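Local coordinates for protein enoyl-CoA hydratase (Mycobacterium tuberculosis, PDB 4JJT) that probably acts as a lyase of the enoyl-CoA hydratase/isomerase family, adding water across the double bond of enoyl-CoA thioesters, at residues A[9-14]-A[40-45]; A[16-21]-A[44-49]. All coordinates share one frame; numbering follows the deposited sequence.

Contact 1. Residues A[9-14]-A[40-45]; sequences LLIDTD and FAALAD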
loop_
_atom_site.group_PDB
_atom_site.type_symbol
_atom_site.label_atom_id
_atom_site.label_comp_id
_atom_site.label_asym_id
_atom_site.label_seq_id
_atom_site.Cartn_x
_atom_site.Cartn_y
_atom_site.Cartn_z
ATOM N N LEU A 9 -37.729 -0.743 -12.592
ATOM C CA LEU A 9 -36.635 0.183 -12.848
ATOM C C LEU A 9 -37.021 1.136 -13.975
ATOM O O LEU A 9 -37.232 0.716 -15.110
ATOM C CB LEU A 9 -35.359 -0.571 -13.213
ATOM C CG LEU A 9 -34.113 0.297 -13.384
ATOM C CD1 LEU A 9 -33.667 0.848 -12.038
ATOM C CD2 LEU A 9 -32.992 -0.482 -14.060
ATOM N N LEU A 10 -37.121 2.420 -13.654
ATOM C CA LEU A 10 -37.465 3.426 -14.651
ATOM C C LEU A 10 -36.210 3.970 -15.321
ATOM O O LEU A 10 -35.237 4.315 -14.656
ATOM C CB LEU A 10 -38.283 4.553 -14.018
ATOM C CG LEU A 10 -39.636 4.103 -13.454
ATOM C CD1 LEU A 10 -40.341 5.242 -12.740
ATOM C CD2 LEU A 10 -40.512 3.536 -14.560
ATOM N N ILE A 11 -36.243 4.029 -16.647
ATOM C CA ILE A 11 -35.088 4.446 -17.433
ATOM C C ILE A 11 -35.435 5.610 -18.357
ATOM O O ILE A 11 -36.213 5.461 -19.296
ATOM C CB ILE A 11 -34.522 3.277 -18.259
ATOM C CG1 ILE A 11 -34.047 2.155 -17.331
ATOM C CG2 ILE A 11 -33.389 3.755 -19.145
ATOM C CD1 ILE A 11 -33.585 0.914 -18.050
ATOM N N ASP A 12 -34.853 6.773 -18.077
ATOM C CA ASP A 12 -35.146 7.988 -18.831
ATOM C C ASP A 12 -33.889 8.574 -19.462
ATOM O O ASP A 12 -32.804 8.504 -18.888
ATOM C CB ASP A 12 -35.806 9.025 -17.920
ATOM C CG ASP A 12 -35.717 10.432 -18.474
ATOM O OD1 ASP A 12 -36.569 10.801 -19.311
ATOM O OD2 ASP A 12 -34.791 11.173 -18.076
ATOM N N THR A 13 -34.044 9.155 -20.647
ATOM C CA THR A 13 -32.944 9.838 -21.318
ATOM C C THR A 13 -33.351 11.249 -21.737
ATOM O O THR A 13 -34.365 11.443 -22.408
ATOM C CB THR A 13 -32.453 9.055 -22.550
ATOM O OG1 THR A 13 -32.079 7.729 -22.158
ATOM C CG2 THR A 13 -31.257 9.750 -23.179
ATOM N N ASP A 14 -32.553 12.232 -21.339
ATOM C CA ASP A 14 -32.863 13.628 -21.608
ATOM C C ASP A 14 -31.601 14.480 -21.576
ATOM O O ASP A 14 -30.955 14.597 -20.534
ATOM C CB ASP A 14 -33.880 14.146 -20.586
ATOM C CG ASP A 14 -34.284 15.583 -20.843
ATOM O OD1 ASP A 14 -35.042 15.824 -21.807
ATOM O OD2 ASP A 14 -33.853 16.474 -20.078
ATOM N N PHE A 40 -27.794 -3.161 -12.545
ATOM C CA PHE A 40 -26.399 -3.318 -12.953
ATOM C C PHE A 40 -26.264 -3.505 -14.461
ATOM O O PHE A 40 -25.209 -3.239 -15.034
ATOM C CB PHE A 40 -25.734 -4.472 -12.194
ATOM C CG PHE A 40 -25.558 -4.207 -10.723
ATOM C CD1 PHE A 40 -24.823 -3.120 -10.286
ATOM C CD2 PHE A 40 -26.118 -5.048 -9.778
ATOM C CE1 PHE A 40 -24.661 -2.873 -8.939
ATOM C CE2 PHE A 40 -25.957 -4.804 -8.429
ATOM C CZ PHE A 40 -25.227 -3.717 -8.010
ATOM N N ALA A 41 -27.338 -3.966 -15.095
ATOM C CA ALA A 41 -27.379 -4.071 -16.545
ATOM C C ALA A 41 -27.560 -2.684 -17.141
ATOM O O ALA A 41 -26.997 -2.364 -18.187
ATOM C CB ALA A 41 -28.507 -4.987 -16.981
ATOM N N ALA A 42 -28.349 -1.862 -16.456
ATOM C CA ALA A 42 -28.622 -0.499 -16.897
ATOM C C ALA A 42 -27.366 0.367 -16.883
ATOM O O ALA A 42 -27.148 1.170 -17.792
ATOM C CB ALA A 42 -29.701 0.125 -16.035
ATOM N N LEU A 43 -26.551 0.209 -15.845
ATOM C CA LEU A 43 -25.302 0.954 -15.732
ATOM C C LEU A 43 -24.358 0.619 -16.877
ATOM O O LEU A 43 -23.718 1.506 -17.440
ATOM C CB LEU A 43 -24.615 0.668 -14.394
ATOM C CG LEU A 43 -25.177 1.350 -13.152
ATOM C CD1 LEU A 43 -24.338 1.002 -11.927
ATOM C CD2 LEU A 43 -25.228 2.854 -13.362
ATOM N N ALA A 44 -24.278 -0.665 -17.211
ATOM C CA ALA A 44 -23.411 -1.135 -18.286
ATOM C C ALA A 44 -23.829 -0.544 -19.628
ATOM O O ALA A 44 -22.988 -0.177 -20.447
ATOM C CB ALA A 44 -23.421 -2.659 -18.350
ATOM N N ASP A 45 -25.138 -0.451 -19.840
ATOM C CA ASP A 45 -25.685 0.161 -21.045
ATOM C C ASP A 45 -25.261 1.622 -21.151
ATOM O O ASP A 45 -24.831 2.080 -22.211
ATOM C CB ASP A 45 -27.212 0.062 -21.045
ATOM C CG ASP A 45 -27.709 -1.314 -21.445
ATOM O OD1 ASP A 45 -26.951 -2.298 -21.298
ATOM O OD2 ASP A 45 -28.864 -1.415 -21.906
#
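In the crotonase-like fold, helix 33-48 lies against one face of the six-stranded mixed sheet, and here it meets the outermost strand, 9-14, through Leu9, Ile11 and Ala42. The evidence for a contact between apolar side chains is direct: CD2 of Leu9 comes to 3.9 Å from CB of Ala42, and CD1 of Ile11 stands 4.4 Å from the same CB. One methyl of the helix therefore receives two branch ends from the strand. Leu9 and Ile11 are two residues apart, which puts both on the strand face that looks at the helix. Their first torsions differ. In Leu9, CG is anti to the backbone N (chi1 -175°) and carries CD2 to the helix, whereas Ile11 reaches with its extended CG1-CD1 arm (chi2 175°).

The nearest CA atoms, of Ile11 and Ala42, are 8.2 Å apart, and the two strand side chains span this gap to end on the Ala42 methyl. The buried surface is modest, 72 Å² over both sides. Neighbours extend the packing: Leu9 also touches Leu35 and Arg38 earlier in the helix, and Ala42 meets Leu20 of the adjacent strand. No other subunit of the assembly touches these two segments. Such packing of a helix across the edge of a mixed sheet belongs to the alpha/beta layering of the crotonase fold.

Contact 2. Residues A[16-21]-A[44-49]; sequences RVRTLT and ADAEAD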
loop_
_atom_site.group_PDB
_atom_site.type_symbol
_atom_site.label_atom_id
_atom_site.label_comp_id
_atom_site.label_asym_id
_atom_site.label_seq_id
_atom_site.Cartn_x
_atom_site.Cartn_y
_atom_site.Cartn_z
ATOM N N ARG A 16 -28.608 13.994 -23.001
ATOM C CA ARG A 16 -27.415 13.184 -22.758
ATOM C C ARG A 16 -27.255 12.773 -21.296
ATOM O O ARG A 16 -26.154 12.457 -20.847
ATOM C CB ARG A 16 -26.157 13.903 -23.259
ATOM C CG ARG A 16 -26.251 14.381 -24.698
ATOM C CD ARG A 16 -24.959 15.027 -25.158
ATOM N NE ARG A 16 -23.845 14.087 -25.120
ATOM C CZ ARG A 16 -23.580 13.207 -26.080
ATOM N NH1 ARG A 16 -24.353 13.144 -27.156
ATOM N NH2 ARG A 16 -22.544 12.388 -25.961
ATOM N N VAL A 17 -28.362 12.775 -20.562
ATOM C CA VAL A 17 -28.357 12.352 -19.166
ATOM C C VAL A 17 -29.297 11.170 -18.969
ATOM O O VAL A 17 -30.486 11.250 -19.278
ATOM C CB VAL A 17 -28.777 13.494 -18.221
ATOM C CG1 VAL A 17 -28.881 12.984 -16.789
ATOM C CG2 VAL A 17 -27.796 14.651 -18.317
ATOM N N ARG A 18 -28.750 10.074 -18.456
ATOM C CA ARG A 18 -29.518 8.862 -18.205
ATOM C C ARG A 18 -29.926 8.751 -16.736
ATOM O O ARG A 18 -29.078 8.617 -15.853
ATOM C CB ARG A 18 -28.701 7.635 -18.623
ATOM C CG ARG A 18 -29.276 6.301 -18.179
ATOM C CD ARG A 18 -30.535 5.954 -18.945
ATOM N NE ARG A 18 -30.391 6.192 -20.379
ATOM C CZ ARG A 18 -29.812 5.349 -21.227
ATOM N NH1 ARG A 18 -29.301 4.206 -20.790
ATOM N NH2 ARG A 18 -29.735 5.656 -22.513
ATOM N N THR A 19 -31.227 8.808 -16.478
ATOM C CA THR A 19 -31.727 8.711 -15.114
ATOM C C THR A 19 -32.224 7.302 -14.822
ATOM O O THR A 19 -33.017 6.746 -15.581
ATOM C CB THR A 19 -32.864 9.714 -14.851
ATOM O OG1 THR A 19 -32.460 11.019 -15.284
ATOM C CG2 THR A 19 -33.199 9.757 -13.366
ATOM N N LEU A 20 -31.739 6.725 -13.727
ATOM C CA LEU A 20 -32.179 5.406 -13.287
ATOM C C LEU A 20 -32.946 5.520 -11.977
ATOM O O LEU A 20 -32.398 5.949 -10.965
ATOM C CB LEU A 20 -30.988 4.465 -13.106
ATOM C CG LEU A 20 -30.057 4.269 -14.301
ATOM C CD1 LEU A 20 -28.966 3.265 -13.956
ATOM C CD2 LEU A 20 -30.834 3.826 -15.530
ATOM N N THR A 21 -34.215 5.128 -12.000
ATOM C CA THR A 21 -35.063 5.233 -10.819
ATOM C C THR A 21 -35.477 3.874 -10.266
ATOM O O THR A 21 -36.183 3.114 -10.926
ATOM C CB THR A 21 -36.335 6.055 -11.108
ATOM O OG1 THR A 21 -35.970 7.356 -11.584
ATOM C CG2 THR A 21 -37.174 6.203 -9.845
ATOM N N ALA A 44 -24.278 -0.665 -17.211
ATOM C CA ALA A 44 -23.411 -1.135 -18.286
ATOM C C ALA A 44 -23.829 -0.544 -19.628
ATOM O O ALA A 44 -22.988 -0.177 -20.447
ATOM C CB ALA A 44 -23.421 -2.659 -18.350
ATOM N N ASP A 45 -25.138 -0.451 -19.840
ATOM C CA ASP A 45 -25.685 0.161 -21.045
ATOM C C ASP A 45 -25.261 1.622 -21.151
ATOM O O ASP A 45 -24.831 2.080 -22.211
ATOM C CB ASP A 45 -27.212 0.062 -21.045
ATOM C CG ASP A 45 -27.709 -1.314 -21.445
ATOM O OD1 ASP A 45 -26.951 -2.298 -21.298
ATOM O OD2 ASP A 45 -28.864 -1.415 -21.906
ATOM N N ALA A 46 -25.386 2.347 -20.042
ATOM C CA ALA A 46 -25.023 3.759 -19.992
ATOM C C ALA A 46 -23.550 3.974 -20.320
ATOM O O ALA A 46 -23.188 4.924 -21.015
ATOM C CB ALA A 46 -25.348 4.335 -18.626
ATOM N N GLU A 47 -22.705 3.084 -19.812
ATOM C CA GLU A 47 -21.276 3.134 -20.081
ATOM C C GLU A 47 -20.990 2.834 -21.548
ATOM O O GLU A 47 -20.043 3.362 -22.127
ATOM C CB GLU A 47 -20.530 2.145 -19.181
ATOM C CG GLU A 47 -19.024 2.093 -19.406
ATOM C CD GLU A 47 -18.340 3.413 -19.116
ATOM O OE1 GLU A 47 -18.826 4.165 -18.244
ATOM O OE2 GLU A 47 -17.312 3.703 -19.766
ATOM N N ALA A 48 -21.826 1.992 -22.145
ATOM C CA ALA A 48 -21.629 1.565 -23.528
ATOM C C ALA A 48 -22.299 2.497 -24.538
ATOM O O ALA A 48 -21.981 2.459 -25.726
ATOM C CB ALA A 48 -22.128 0.141 -23.714
ATOM N N ASP A 49 -23.219 3.331 -24.063
ATOM C CA ASP A 49 -23.962 4.231 -24.943
ATOM C C ASP A 49 -23.210 5.540 -25.168
ATOM O O ASP A 49 -23.026 6.325 -24.238
ATOM C CB ASP A 49 -25.351 4.517 -24.363
ATOM C CG ASP A 49 -26.337 5.009 -25.410
ATOM O OD1 ASP A 49 -25.892 5.501 -26.467
ATOM O OD2 ASP A 49 -27.560 4.902 -25.174
#
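Arg18, pointing from strand 17-22 to the C-terminal end of helix 33-48, bridges to Asp49 and lays its aliphatic part beside Ala46. The salt bridge is long: NH2 of Arg18 lies 3.5 Å from OD2 of Asp49. The carboxylate oxygen sits at the edge of the guanidinium and near its plane, but the two flat groups are turned 62° apart and so are not parallel. Nor is the pairing two-pronged, since NH2 with OD2 is the one polar pair of these two side chains within contact distance.

The shape of the arginine explains the approach. Its CG is anti to the backbone N (chi1 169°), and bends at chi2 and chi3 fold the chain. CG comes to 4.4 Å from CB of Ala46, and NH1 lies 4.4 Å from CA of the same residue, in an oblique approach to the guanidinium. CA of Arg18 is 7.0 Å from CA of Ala46. Asp49, the first residue to leave helical backbone angles, meets the arginine side chain at roughly a right angle.

Both polar ends have stronger partners elsewhere. NE of Arg18 is hydrogen-bonded to OG1 of Thr13 on the neighbouring strand, and OD1 of Asp49 accepts from the backbone N of Asp51. These second bonds probably help orient the guanidinium and the carboxylate. A further acidic group, OD2 of Asp45, lies 5.7 Å from NH1 of Arg18, too far for contact but probably adding to a favourable field around the cation. The chemistry implies a mixed link between strand and helix end: a long salt bridge beside van der Waals packing of the folded arginine on the buried Ala46.

Overall arrangement
From the N terminus, strand 9-14 runs out and strand 17-22 returns antiparallel beside it, before the chain passes through a loop into helix 33-48. Contact 1 closes the longer loop, from 9-14 to 40-45, and contact 2 the shorter, from 16-21 to 44-49. Since the second begins and ends later, the two loops cross, and their helical segments share Ala44 and Asp45. The contact centres are about 5 Å apart. Together they join successive portions of one helix to the two neighbouring strands at one margin of the sheet; contact 2 also belongs to the beta-alpha-beta unit that continues into strand 54-59.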